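PDB 2JFN: glutamate racemase from Escherichia coli, which belongs to the Asp/Glu/hydantoin racemase family and is built around two separate beta sheets flanked by helices. Local coordinates for residues 35-40 and 47-52; 25-30 and 73-78; 213-218 and 222-227; 167-172 and 204-209. One frame throughout, in Å; residues are numbered along the deposited sequence.

Along the chain the segments run 25-30, 35-40, 47-52, 73-78, 167-172, 204-209, 213-218 and 222-227, so both segments of contact 1 fall between those of contact 2, and contact 3 follows contact 4. Contacts 1 and 2, with centres about 12 Å apart, share the mixed sheet through its neighbouring parallel strands 21-28 and 48-53. Contact 3 involves edge strand 223-225 of the four-stranded parallel sheet, and contact 4, about 13 Å from it between centres, uses the loop leaving strand 199-202 of that sheet. Contacts 2 and 3 lie farthest apart, at about 28 Å between centres. Contacts 2 and 4 both touch the bound glutamic acid, which therefore sits between the two halves of the fold.

Contact 1. Residues 35-40 and 47-52; sequences SVYDEI and LHYIYA
Y37 and I40 meet Y49 where helix segment 35-40 lies over strand segment 47-52, with the CA atoms of Y37 and Y51 8.3 Å apart and those of I40 and L47 9.6 Å apart. The centre of the contact is a T-shaped pair of tyrosines. Y37 presents its ring edge to the face of Y49, with the planes at 89° and the ring centroids 5.0 Å apart. The closest point is Y37 CE2, 3.5 Å from Y49 CG and displaced from the middle of the ring toward its rim. L47 CB, in the loop just before the strand, lies over the rim of the opposite face of Y49, so the ring is flanked by that residue and by the helix. With CG anti to the backbone N (chi1 155°), the Y37 ring reaches out to the strand. I40 works at the other end of Y49: its CG2 branch lies near the ring plane, 3.7 Å from Y49 CE2 and 3.3 Å from Y49 OH. Both phenol oxygens find backbone partners nearby, Y49 OH at L44 O and Y37 OH at Y273 O, which helps fix the two rings. This buried layer joins helix to strand in the beta-alpha-beta unit formed by strand 21-28, helix 33-43 and strand 48-53.

Contact 2. Residues 25-30 and 73-78; sequences LVFDSG and VAIVTA. With GLU (glutamic acid), chain B.
I75 on helix 65-82 packs against F27 on strand 21-28. At CB the I75 side chain forks. The short branch, CG2, lies 3.9 Å from F27 CE1 and about as far from F27 CD1. The longer branch leaves through CG1 and, extended at chi2 (173°), carries I75 CD1 farther along the ring, to 3.6 Å from F27 CE1 and 4.0 Å from F27 CZ. The two side chains cross at about a right angle, and both branches meet at F27 CE1. V72 and Y60 also touch F27. One helix position on, V76 CG2 meets L25 CD2 more loosely, at 4.2 Å. At the C-terminal end of the strand, D28 and, just after it, S29 turn to the ligand. D28 OD2 accepts a bond from N of the bound glutamic acid at 2.8 Å, while D28 OD1 has a weak one from the same atom. OD1 also accepts from G30 N, which comes from above the carboxylate plane and closes an Asx turn, and from G33 N. S29 OG donates to OE2 of the ligand at 2.6 Å. The apolar layer joins helix 65-82 to the sheet, while D28 and S29 line the glutamic acid pocket, as is usual for strand ends in alpha/beta folds.

Contact 3. Residues 213-218 and 222-227; sequences ELLQVL and TRLVDS. With UMA (uridine-5'-diphosphate-N-acetylmuramoyl-L-alanine), chain C.
Within the beta-alpha-beta unit of strand 199-202, helix 211-217 and strand 223-225, L214, L215 and L218 on the helical side meet T222, just before the next strand, and L224 on it. L224 is the centre of the layer. With CG anti to its carbonyl carbon (chi1 -58°), L224 sends its two methyls to different leucines: CD1 lies 3.8 Å from both CG and CD2 of L215, while CD2 lies 3.7 Å from L218 CD1. L214 adds a looser touch through CB, 4.4 Å from L224 CD1. The L224 and L218 side chains slant across one another, whereas L218 and T222 meet at about a right angle. L218 is the first residue to leave the helical conformation, although its N still bonds to L214 O. From there its CB comes 4.0 Å from T222 OG1, and its CD1 comes 4.1 Å from T222 CG2. The hydroxyl of T222 is hydrogen-bonded to P219 O, in the short connection between the segments. L215 lies on the exposed flank; V200 of the neighbouring strand touches both T222 and L224, and L202 touches L214. Farther along, D226 OD1 accepts from G228 N at the start of helix 228-241, and S227 OG approaches C1B of the bound uridine-5'-diphosphate-N-acetylmuramoyl-L-alanine to 3.4 Å. A short turn from helix to edge strand, sealed by leucines, thus completes the crossover, and the chain continues past the strand to S227 in the UMA pocket.

Contact 4. Residues 167-172 and 204-209; sequences ELAEAK and CTHFPL. With GLU (glutamic acid), chain B.
H206, in the loop after strand 199-202 of the four-stranded parallel sheet of this alpha/beta fold, packs tightly between helix 163-174 and the bound glutamic acid. The backbones come close, with the CA atoms of A169 and H206 6.0 Å apart, and A169 CB presses against H206 O at 3.6 Å and the edge of its ring. H206 NE2 donates to E170 OE1 at 2.7 Å along a nearly straight path (172°). The acceptor lies in the ring plane and is met on the anti side of the carboxylate. A bend at chi2 (-73°) brings the E170 carboxylate across to the H206 ring, and V31 N also donates to OE1, steadying this His-carboxylate pair. At the other ring nitrogen, H206 ND1 accepts from N of the ligand at 2.8 Å. The same ligand atom donates to T205 OG1 at 2.7 Å, T205 N donates to the ligand O, and C204 SG lies 3.5 Å from the ligand CA. One turn along the helix the contact loosens: K172, partly exposed, stretches its extended chain past L209, with a salt bridge to E213 OE1. Its NZ donates to L209 O at 2.9 Å, with a C=O...NZ angle of 162°.

Contact 1. Residues 35-40 and 47-52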
# COMPACT_ATOMS: atom_id res chain seq x y z
N SER A 35 3.94 4.89 -0.83
CA SER A 35 3.01 5.96 -0.48
C SER A 35 2.73 5.92 1.03
O SER A 35 2.59 6.96 1.67
CB SER A 35 1.69 5.84 -1.26
OG SER A 35 0.94 4.70 -0.88
N VAL A 36 2.67 4.72 1.59
CA VAL A 36 2.42 4.54 3.01
C VAL A 36 3.67 4.92 3.79
O VAL A 36 3.61 5.60 4.82
CB VAL A 36 2.04 3.08 3.35
CG1 VAL A 36 1.78 2.93 4.85
CG2 VAL A 36 0.80 2.69 2.55
N TYR A 37 4.82 4.48 3.29
CA TYR A 37 6.08 4.80 3.93
C TYR A 37 6.28 6.31 3.98
O TYR A 37 6.72 6.85 4.99
CB TYR A 37 7.24 4.13 3.17
CG TYR A 37 8.56 4.84 3.34
CD1 TYR A 37 9.01 5.75 2.38
CD2 TYR A 37 9.35 4.62 4.46
CE1 TYR A 37 10.21 6.44 2.55
CE2 TYR A 37 10.56 5.31 4.64
CZ TYR A 37 10.98 6.21 3.68
OH TYR A 37 12.17 6.88 3.84
N ASP A 38 5.95 6.99 2.89
CA ASP A 38 6.12 8.44 2.81
C ASP A 38 5.39 9.14 3.97
O ASP A 38 5.93 10.07 4.57
CB ASP A 38 5.61 8.93 1.45
CG ASP A 38 6.20 10.27 1.05
OD1 ASP A 38 7.28 10.63 1.55
OD2 ASP A 38 5.58 10.95 0.20
N GLU A 39 4.18 8.69 4.28
CA GLU A 39 3.39 9.26 5.37
C GLU A 39 4.03 8.91 6.72
O GLU A 39 4.11 9.74 7.62
CB GLU A 39 1.96 8.72 5.35
CG GLU A 39 1.12 9.17 4.16
CD GLU A 39 0.54 10.56 4.35
OE1 GLU A 39 -0.23 11.00 3.47
OE2 GLU A 39 0.84 11.21 5.38
N ILE A 40 4.48 7.67 6.85
CA ILE A 40 5.10 7.24 8.09
C ILE A 40 6.38 8.03 8.39
O ILE A 40 6.57 8.51 9.51
CB ILE A 40 5.43 5.73 8.07
CG1 ILE A 40 4.14 4.92 7.93
CG2 ILE A 40 6.18 5.33 9.34
CD1 ILE A 40 4.36 3.43 7.79
N LEU A 47 13.60 6.94 12.03
CA LEU A 47 13.64 5.48 12.19
C LEU A 47 14.57 4.81 11.20
O LEU A 47 15.02 5.42 10.23
CB LEU A 47 12.23 4.90 12.01
CG LEU A 47 11.11 5.53 12.84
CD1 LEU A 47 9.81 4.81 12.55
CD2 LEU A 47 11.45 5.43 14.32
N HIS A 48 14.90 3.54 11.48
CA HIS A 48 15.73 2.76 10.57
C HIS A 48 14.72 2.03 9.71
O HIS A 48 14.15 1.01 10.12
CB HIS A 48 16.57 1.72 11.32
CG HIS A 48 17.23 0.72 10.42
ND1 HIS A 48 17.24 -0.63 10.68
CD2 HIS A 48 17.91 0.88 9.26
CE1 HIS A 48 17.90 -1.26 9.73
NE2 HIS A 48 18.32 -0.37 8.85
N TYR A 49 14.48 2.55 8.52
CA TYR A 49 13.50 1.95 7.62
C TYR A 49 14.06 0.91 6.67
O TYR A 49 15.16 1.03 6.14
CB TYR A 49 12.80 3.03 6.80
CG TYR A 49 11.87 3.94 7.58
CD1 TYR A 49 12.29 5.21 7.99
CD2 TYR A 49 10.57 3.54 7.89
CE1 TYR A 49 11.42 6.06 8.69
CE2 TYR A 49 9.70 4.37 8.59
CZ TYR A 49 10.13 5.64 8.98
OH TYR A 49 9.26 6.47 9.66
N ILE A 50 13.26 -0.13 6.47
CA ILE A 50 13.59 -1.19 5.53
C ILE A 50 12.38 -1.27 4.62
O ILE A 50 11.25 -1.44 5.09
CB ILE A 50 13.74 -2.56 6.22
CG1 ILE A 50 14.91 -2.53 7.22
CG2 ILE A 50 13.96 -3.64 5.17
CD1 ILE A 50 14.91 -3.72 8.16
N TYR A 51 12.60 -1.11 3.32
CA TYR A 51 11.51 -1.22 2.37
C TYR A 51 11.75 -2.50 1.59
O TYR A 51 12.85 -2.72 1.07
CB TYR A 51 11.49 -0.04 1.39
CG TYR A 51 10.25 -0.05 0.50
CD1 TYR A 51 10.30 -0.52 -0.81
CD2 TYR A 51 9.02 0.36 1.01
CE1 TYR A 51 9.14 -0.60 -1.59
CE2 TYR A 51 7.85 0.28 0.24
CZ TYR A 51 7.92 -0.20 -1.06
OH TYR A 51 6.75 -0.29 -1.79
N ALA A 52 10.75 -3.36 1.54
CA ALA A 52 10.88 -4.62 0.81
C ALA A 52 9.73 -4.77 -0.17
O ALA A 52 8.57 -4.58 0.19
CB ALA A 52 10.90 -5.79 1.79

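Contact 2. Residues 25-30 and 73-78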
# COMPACT_ATOMS: atom_id res chain seq x y z
N LEU A 25 9.81 -2.13 9.13
CA LEU A 25 9.70 -2.70 7.80
C LEU A 25 8.40 -2.25 7.16
O LEU A 25 7.35 -2.28 7.79
CB LEU A 25 9.70 -4.24 7.87
CG LEU A 25 9.24 -4.95 6.59
CD1 LEU A 25 10.26 -4.70 5.46
CD2 LEU A 25 9.09 -6.45 6.86
N VAL A 26 8.49 -1.81 5.91
CA VAL A 26 7.32 -1.43 5.14
C VAL A 26 7.37 -2.37 3.93
O VAL A 26 8.34 -2.35 3.16
CB VAL A 26 7.37 0.04 4.68
CG1 VAL A 26 6.12 0.36 3.87
CG2 VAL A 26 7.45 0.98 5.90
N PHE A 27 6.34 -3.20 3.78
CA PHE A 27 6.26 -4.18 2.70
C PHE A 27 5.12 -3.99 1.72
O PHE A 27 4.03 -3.56 2.09
CB PHE A 27 6.13 -5.59 3.29
CG PHE A 27 5.79 -6.65 2.27
CD1 PHE A 27 6.80 -7.24 1.50
CD2 PHE A 27 4.47 -7.01 2.04
CE1 PHE A 27 6.48 -8.17 0.51
CE2 PHE A 27 4.15 -7.94 1.04
CZ PHE A 27 5.15 -8.52 0.28
N ASP A 28 5.38 -4.32 0.46
CA ASP A 28 4.37 -4.26 -0.60
C ASP A 28 4.84 -5.16 -1.73
O ASP A 28 6.00 -5.57 -1.76
CB ASP A 28 4.21 -2.85 -1.17
CG ASP A 28 3.10 -2.78 -2.23
OD1 ASP A 28 3.25 -2.05 -3.24
OD2 ASP A 28 2.08 -3.48 -2.06
N SER A 29 3.93 -5.47 -2.64
CA SER A 29 4.25 -6.30 -3.79
C SER A 29 5.10 -5.47 -4.77
O SER A 29 5.91 -6.01 -5.52
CB SER A 29 2.96 -6.75 -4.48
OG SER A 29 2.21 -5.62 -4.86
N GLY A 30 4.92 -4.15 -4.74
CA GLY A 30 5.67 -3.28 -5.63
C GLY A 30 6.01 -1.92 -5.04
O GLY A 30 6.53 -1.83 -3.93
N VAL A 73 4.69 -14.22 4.61
CA VAL A 73 5.28 -14.72 5.85
C VAL A 73 6.76 -15.05 5.59
O VAL A 73 7.62 -14.76 6.42
CB VAL A 73 4.55 -15.99 6.36
CG1 VAL A 73 5.37 -16.66 7.47
CG2 VAL A 73 3.18 -15.62 6.90
N ALA A 74 7.07 -15.64 4.44
CA ALA A 74 8.46 -15.97 4.11
C ALA A 74 9.31 -14.71 3.93
O ALA A 74 10.46 -14.66 4.36
CB ALA A 74 8.52 -16.83 2.85
N ILE A 75 8.76 -13.69 3.28
CA ILE A 75 9.52 -12.47 3.09
C ILE A 75 9.81 -11.76 4.43
O ILE A 75 10.92 -11.31 4.67
CB ILE A 75 8.80 -11.50 2.11
CG1 ILE A 75 8.81 -12.10 0.70
CG2 ILE A 75 9.49 -10.13 2.13
CD1 ILE A 75 7.98 -11.34 -0.33
N VAL A 76 8.81 -11.68 5.32
CA VAL A 76 9.04 -11.02 6.61
C VAL A 76 10.04 -11.84 7.43
O VAL A 76 10.83 -11.30 8.20
CB VAL A 76 7.73 -10.86 7.42
CG1 VAL A 76 8.04 -10.25 8.79
CG2 VAL A 76 6.75 -9.97 6.65
N THR A 77 10.00 -13.15 7.26
CA THR A 77 10.93 -14.03 7.96
C THR A 77 12.36 -13.72 7.52
O THR A 77 13.27 -13.63 8.35
CB THR A 77 10.60 -15.50 7.68
OG1 THR A 77 9.29 -15.78 8.18
CG2 THR A 77 11.61 -16.43 8.35
N ALA A 78 12.54 -13.55 6.22
CA ALA A 78 13.86 -13.25 5.66
C ALA A 78 14.34 -11.88 6.12
O ALA A 78 15.52 -11.71 6.45
CB ALA A 78 13.82 -13.31 4.13
N GLU B . 0.04 -2.13 -3.50
CA GLU B . -1.07 -2.90 -4.07
C GLU B . -2.08 -3.17 -2.97
O GLU B . -2.32 -2.28 -2.08
CB GLU B . -0.54 -4.22 -4.65
CG GLU B . -1.15 -4.48 -6.05
CD GLU B . -0.88 -5.91 -6.50
OE1 GLU B . -1.70 -6.49 -7.21
OE2 GLU B . 0.16 -6.49 -6.18
OXT GLU B . -2.71 -4.28 -2.94

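Contact 3. Residues 213-218 and 222-227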
# COMPACT_ATOMS: atom_id res chain seq x y z
N GLU A 213 -2.31 12.90 -11.13
CA GLU A 213 -2.96 12.46 -12.35
C GLU A 213 -4.46 12.24 -12.14
O GLU A 213 -5.27 12.63 -12.98
CB GLU A 213 -2.32 11.17 -12.87
CG GLU A 213 -0.89 11.30 -13.39
CD GLU A 213 0.17 11.34 -12.30
OE1 GLU A 213 -0.17 11.13 -11.11
OE2 GLU A 213 1.35 11.57 -12.64
N LEU A 214 -4.82 11.59 -11.03
CA LEU A 214 -6.23 11.32 -10.74
C LEU A 214 -7.03 12.61 -10.61
O LEU A 214 -8.16 12.69 -11.10
CB LEU A 214 -6.37 10.50 -9.46
CG LEU A 214 -5.96 9.03 -9.56
CD1 LEU A 214 -5.94 8.39 -8.18
CD2 LEU A 214 -6.93 8.30 -10.49
N LEU A 215 -6.45 13.60 -9.96
CA LEU A 215 -7.14 14.87 -9.77
C LEU A 215 -7.31 15.64 -11.07
O LEU A 215 -8.18 16.51 -11.16
CB LEU A 215 -6.40 15.70 -8.72
CG LEU A 215 -6.51 15.10 -7.32
CD1 LEU A 215 -5.69 15.89 -6.33
CD2 LEU A 215 -7.98 15.08 -6.90
N GLN A 216 -6.51 15.34 -12.08
CA GLN A 216 -6.63 16.03 -13.36
C GLN A 216 -7.76 15.41 -14.18
O GLN A 216 -8.39 16.08 -15.00
CB GLN A 216 -5.33 15.94 -14.16
CG GLN A 216 -4.12 16.58 -13.50
CD GLN A 216 -2.90 16.57 -14.40
OE1 GLN A 216 -2.84 17.31 -15.39
NE2 GLN A 216 -1.93 15.72 -14.09
N VAL A 217 -8.01 14.13 -13.96
CA VAL A 217 -9.03 13.40 -14.69
C VAL A 217 -10.40 13.36 -14.02
O VAL A 217 -11.43 13.46 -14.68
CB VAL A 217 -8.56 11.94 -14.95
CG1 VAL A 217 -9.65 11.14 -15.66
CG2 VAL A 217 -7.30 11.95 -15.78
N LEU A 218 -10.41 13.21 -12.70
CA LEU A 218 -11.66 13.14 -11.95
C LEU A 218 -12.42 14.46 -11.94
O LEU A 218 -11.81 15.54 -11.98
CB LEU A 218 -11.40 12.69 -10.51
CG LEU A 218 -10.89 11.27 -10.27
CD1 LEU A 218 -10.37 11.15 -8.85
CD2 LEU A 218 -12.00 10.25 -10.53
N THR A 222 -13.79 16.38 -6.40
CA THR A 222 -13.67 15.02 -5.87
C THR A 222 -12.58 14.99 -4.81
O THR A 222 -11.46 15.45 -5.05
CB THR A 222 -13.32 13.99 -6.97
OG1 THR A 222 -14.26 14.07 -8.05
CG2 THR A 222 -13.35 12.59 -6.38
N ARG A 223 -12.90 14.46 -3.64
CA ARG A 223 -11.93 14.37 -2.56
C ARG A 223 -11.35 12.97 -2.47
O ARG A 223 -12.09 11.99 -2.37
CB ARG A 223 -12.60 14.74 -1.23
CG ARG A 223 -11.68 14.70 -0.03
CD ARG A 223 -12.40 15.26 1.17
NE ARG A 223 -11.58 15.30 2.37
CZ ARG A 223 -11.95 15.90 3.50
NH1 ARG A 223 -13.13 16.50 3.55
NH2 ARG A 223 -11.17 15.88 4.56
N LEU A 224 -10.02 12.87 -2.50
CA LEU A 224 -9.35 11.58 -2.41
C LEU A 224 -9.06 11.25 -0.95
O LEU A 224 -8.61 12.09 -0.18
CB LEU A 224 -8.03 11.60 -3.19
CG LEU A 224 -8.12 11.96 -4.68
CD1 LEU A 224 -6.73 11.93 -5.29
CD2 LEU A 224 -9.04 10.98 -5.39
N VAL A 225 -9.33 10.00 -0.59
CA VAL A 225 -9.10 9.54 0.77
C VAL A 225 -8.29 8.24 0.76
O VAL A 225 -8.60 7.31 0.03
CB VAL A 225 -10.44 9.26 1.50
CG1 VAL A 225 -10.17 8.77 2.91
CG2 VAL A 225 -11.30 10.52 1.52
N ASP A 226 -7.24 8.19 1.57
CA ASP A 226 -6.46 6.96 1.67
C ASP A 226 -6.11 6.69 3.13
O ASP A 226 -6.51 7.44 4.02
CB ASP A 226 -5.21 6.99 0.77
CG ASP A 226 -4.22 8.08 1.14
OD1 ASP A 226 -3.79 8.13 2.31
OD2 ASP A 226 -3.87 8.87 0.25
N SER A 227 -5.36 5.62 3.36
CA SER A 227 -4.99 5.19 4.70
C SER A 227 -3.64 5.65 5.23
O SER A 227 -3.31 5.40 6.40
CB SER A 227 -5.04 3.67 4.75
OG SER A 227 -6.33 3.20 4.41
N1 UMA C . -6.22 2.20 8.68
C2 UMA C . -5.66 0.88 8.28
N3 UMA C . -4.83 0.29 9.22
C4 UMA C . -4.50 0.81 10.48
C5 UMA C . -5.12 2.16 10.82
C6 UMA C . -5.92 2.77 9.92
O2 UMA C . -5.88 0.34 7.21
O4 UMA C . -3.76 0.19 11.22
C1B UMA C . -7.12 2.86 7.67
C2B UMA C . -8.54 2.32 7.76
O2' UMA C . -9.19 2.12 6.45
C3B UMA C . -9.33 3.25 8.62
C4B UMA C . -8.65 4.55 8.22
O4B UMA C . -7.30 4.24 7.89
O3B UMA C . -10.69 3.07 8.16
C5B UMA C . -8.60 5.58 9.28
O5B UMA C . -8.17 5.02 10.47
PA UMA C . -8.19 5.78 11.86
O1A UMA C . -7.25 5.03 12.70
O2A UMA C . -7.87 7.16 11.65
O3A UMA C . -9.70 5.54 12.38
PB UMA C . -10.90 4.61 11.88
O1B UMA C . -11.35 4.96 10.55
O2B UMA C . -11.90 4.56 12.96
O1' UMA C . -10.15 3.15 11.92
C1' UMA C . -10.37 2.10 12.87
C2' UMA C . -9.08 1.41 13.24
N2' UMA C . -8.12 2.33 13.87
C7' UMA C . -7.77 2.22 15.17
O7' UMA C . -8.10 1.25 15.85
C8' UMA C . -6.93 3.32 15.79
C3' UMA C . -8.50 0.77 11.97
O3' UMA C . -7.29 -0.00 12.28
C4' UMA C . -9.53 -0.16 11.29
O4' UMA C . -9.00 -0.72 10.10
C5' UMA C . -10.82 0.61 10.99
O5' UMA C . -11.32 1.20 12.25
C6' UMA C . -11.94 -0.26 10.44
O6' UMA C . -12.19 -1.34 11.33
C18 UMA C . -7.11 -1.02 13.30
C19 UMA C . -7.25 -2.41 12.79
O18 UMA C . -7.66 -3.30 13.52
C20 UMA C . -5.81 -0.69 14.07
N4 UMA C . -6.90 -2.59 11.51
C21 UMA C . -6.81 -3.88 10.81
C22 UMA C . -5.97 -4.97 11.55
O19 UMA C . -5.03 -4.57 12.27
O20 UMA C . -6.28 -6.18 11.41
C23 UMA C . -6.24 -3.66 9.41

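Contact 4. Residues 167-172 and 204-209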
# COMPACT_ATOMS: atom_id res chain seq x y z
N GLU A 167 -0.44 -0.77 -12.75
CA GLU A 167 0.66 -0.73 -13.70
C GLU A 167 1.07 0.69 -14.04
O GLU A 167 2.24 0.98 -14.25
CB GLU A 167 0.29 -1.49 -14.98
CG GLU A 167 0.28 -2.99 -14.82
CD GLU A 167 1.57 -3.51 -14.21
OE1 GLU A 167 2.67 -3.08 -14.64
OE2 GLU A 167 1.50 -4.35 -13.28
N LEU A 168 0.09 1.59 -14.11
CA LEU A 168 0.37 2.98 -14.41
C LEU A 168 1.24 3.54 -13.29
O LEU A 168 2.19 4.29 -13.54
CB LEU A 168 -0.93 3.77 -14.54
CG LEU A 168 -1.73 3.44 -15.81
CD1 LEU A 168 -3.05 4.18 -15.80
CD2 LEU A 168 -0.91 3.81 -17.03
N ALA A 169 0.92 3.17 -12.05
CA ALA A 169 1.68 3.63 -10.89
C ALA A 169 3.09 3.05 -10.96
O ALA A 169 4.08 3.76 -10.74
CB ALA A 169 0.99 3.20 -9.59
N GLU A 170 3.20 1.76 -11.27
CA GLU A 170 4.52 1.13 -11.39
C GLU A 170 5.32 1.88 -12.45
O GLU A 170 6.45 2.30 -12.21
CB GLU A 170 4.38 -0.34 -11.80
CG GLU A 170 3.97 -1.28 -10.67
CD GLU A 170 5.09 -1.53 -9.66
OE1 GLU A 170 4.78 -1.72 -8.46
OE2 GLU A 170 6.28 -1.55 -10.05
N ALA A 171 4.72 2.06 -13.63
CA ALA A 171 5.40 2.77 -14.72
C ALA A 171 5.90 4.13 -14.26
O ALA A 171 7.05 4.49 -14.50
CB ALA A 171 4.45 2.93 -15.89
N LYS A 172 5.03 4.89 -13.61
CA LYS A 172 5.40 6.22 -13.16
C LYS A 172 6.68 6.24 -12.33
O LYS A 172 7.60 7.01 -12.62
CB LYS A 172 4.26 6.86 -12.36
CG LYS A 172 4.58 8.26 -11.89
CD LYS A 172 3.41 8.87 -11.12
CE LYS A 172 3.73 10.29 -10.68
NZ LYS A 172 2.58 10.90 -9.96
N CYS A 204 -5.94 0.94 -2.85
CA CYS A 204 -4.77 0.25 -3.36
C CYS A 204 -3.63 1.20 -3.01
O CYS A 204 -3.68 2.38 -3.38
CB CYS A 204 -4.87 0.05 -4.87
SG CYS A 204 -3.57 -0.99 -5.54
N THR A 205 -2.62 0.72 -2.29
CA THR A 205 -1.52 1.61 -1.90
C THR A 205 -0.74 2.18 -3.09
O THR A 205 0.05 3.10 -2.93
CB THR A 205 -0.54 0.90 -0.92
OG1 THR A 205 0.12 -0.18 -1.59
CG2 THR A 205 -1.31 0.34 0.27
N HIS A 206 -0.97 1.63 -4.28
CA HIS A 206 -0.31 2.15 -5.47
C HIS A 206 -0.97 3.45 -5.94
O HIS A 206 -0.31 4.35 -6.49
CB HIS A 206 -0.42 1.16 -6.64
CG HIS A 206 0.71 0.18 -6.72
ND1 HIS A 206 0.84 -0.90 -5.86
CD2 HIS A 206 1.75 0.08 -7.59
CE1 HIS A 206 1.90 -1.61 -6.20
NE2 HIS A 206 2.47 -1.03 -7.25
N PHE A 207 -2.28 3.57 -5.70
CA PHE A 207 -3.03 4.72 -6.18
C PHE A 207 -2.67 6.11 -5.67
O PHE A 207 -2.67 7.06 -6.45
CB PHE A 207 -4.54 4.44 -6.05
CG PHE A 207 -5.00 3.23 -6.85
CD1 PHE A 207 -6.30 2.74 -6.71
CD2 PHE A 207 -4.13 2.58 -7.73
CE1 PHE A 207 -6.72 1.61 -7.42
CE2 PHE A 207 -4.54 1.46 -8.45
CZ PHE A 207 -5.84 0.97 -8.30
N PRO A 208 -2.36 6.26 -4.36
CA PRO A 208 -2.01 7.61 -3.90
C PRO A 208 -0.84 8.18 -4.70
O PRO A 208 -0.68 9.40 -4.82
CB PRO A 208 -1.65 7.38 -2.43
CG PRO A 208 -2.58 6.28 -2.04
CD PRO A 208 -2.47 5.33 -3.23
N LEU A 209 -0.02 7.30 -5.26
CA LEU A 209 1.14 7.70 -6.07
C LEU A 209 0.68 8.42 -7.34
O LEU A 209 1.47 9.12 -7.98
CB LEU A 209 1.98 6.48 -6.45
CG LEU A 209 2.63 5.71 -5.30
CD1 LEU A 209 3.30 4.46 -5.85
CD2 LEU A 209 3.63 6.60 -4.60
N GLU B . 0.04 -2.13 -3.50
CA GLU B . -1.07 -2.90 -4.07
C GLU B . -2.08 -3.17 -2.97
O GLU B . -2.32 -2.28 -2.08
CB GLU B . -0.54 -4.22 -4.65
CG GLU B . -1.15 -4.48 -6.05
CD GLU B . -0.88 -5.91 -6.50
OE1 GLU B . -1.70 -6.49 -7.21
OE2 GLU B . 0.16 -6.49 -6.18
OXT GLU B . -2.71 -4.28 -2.94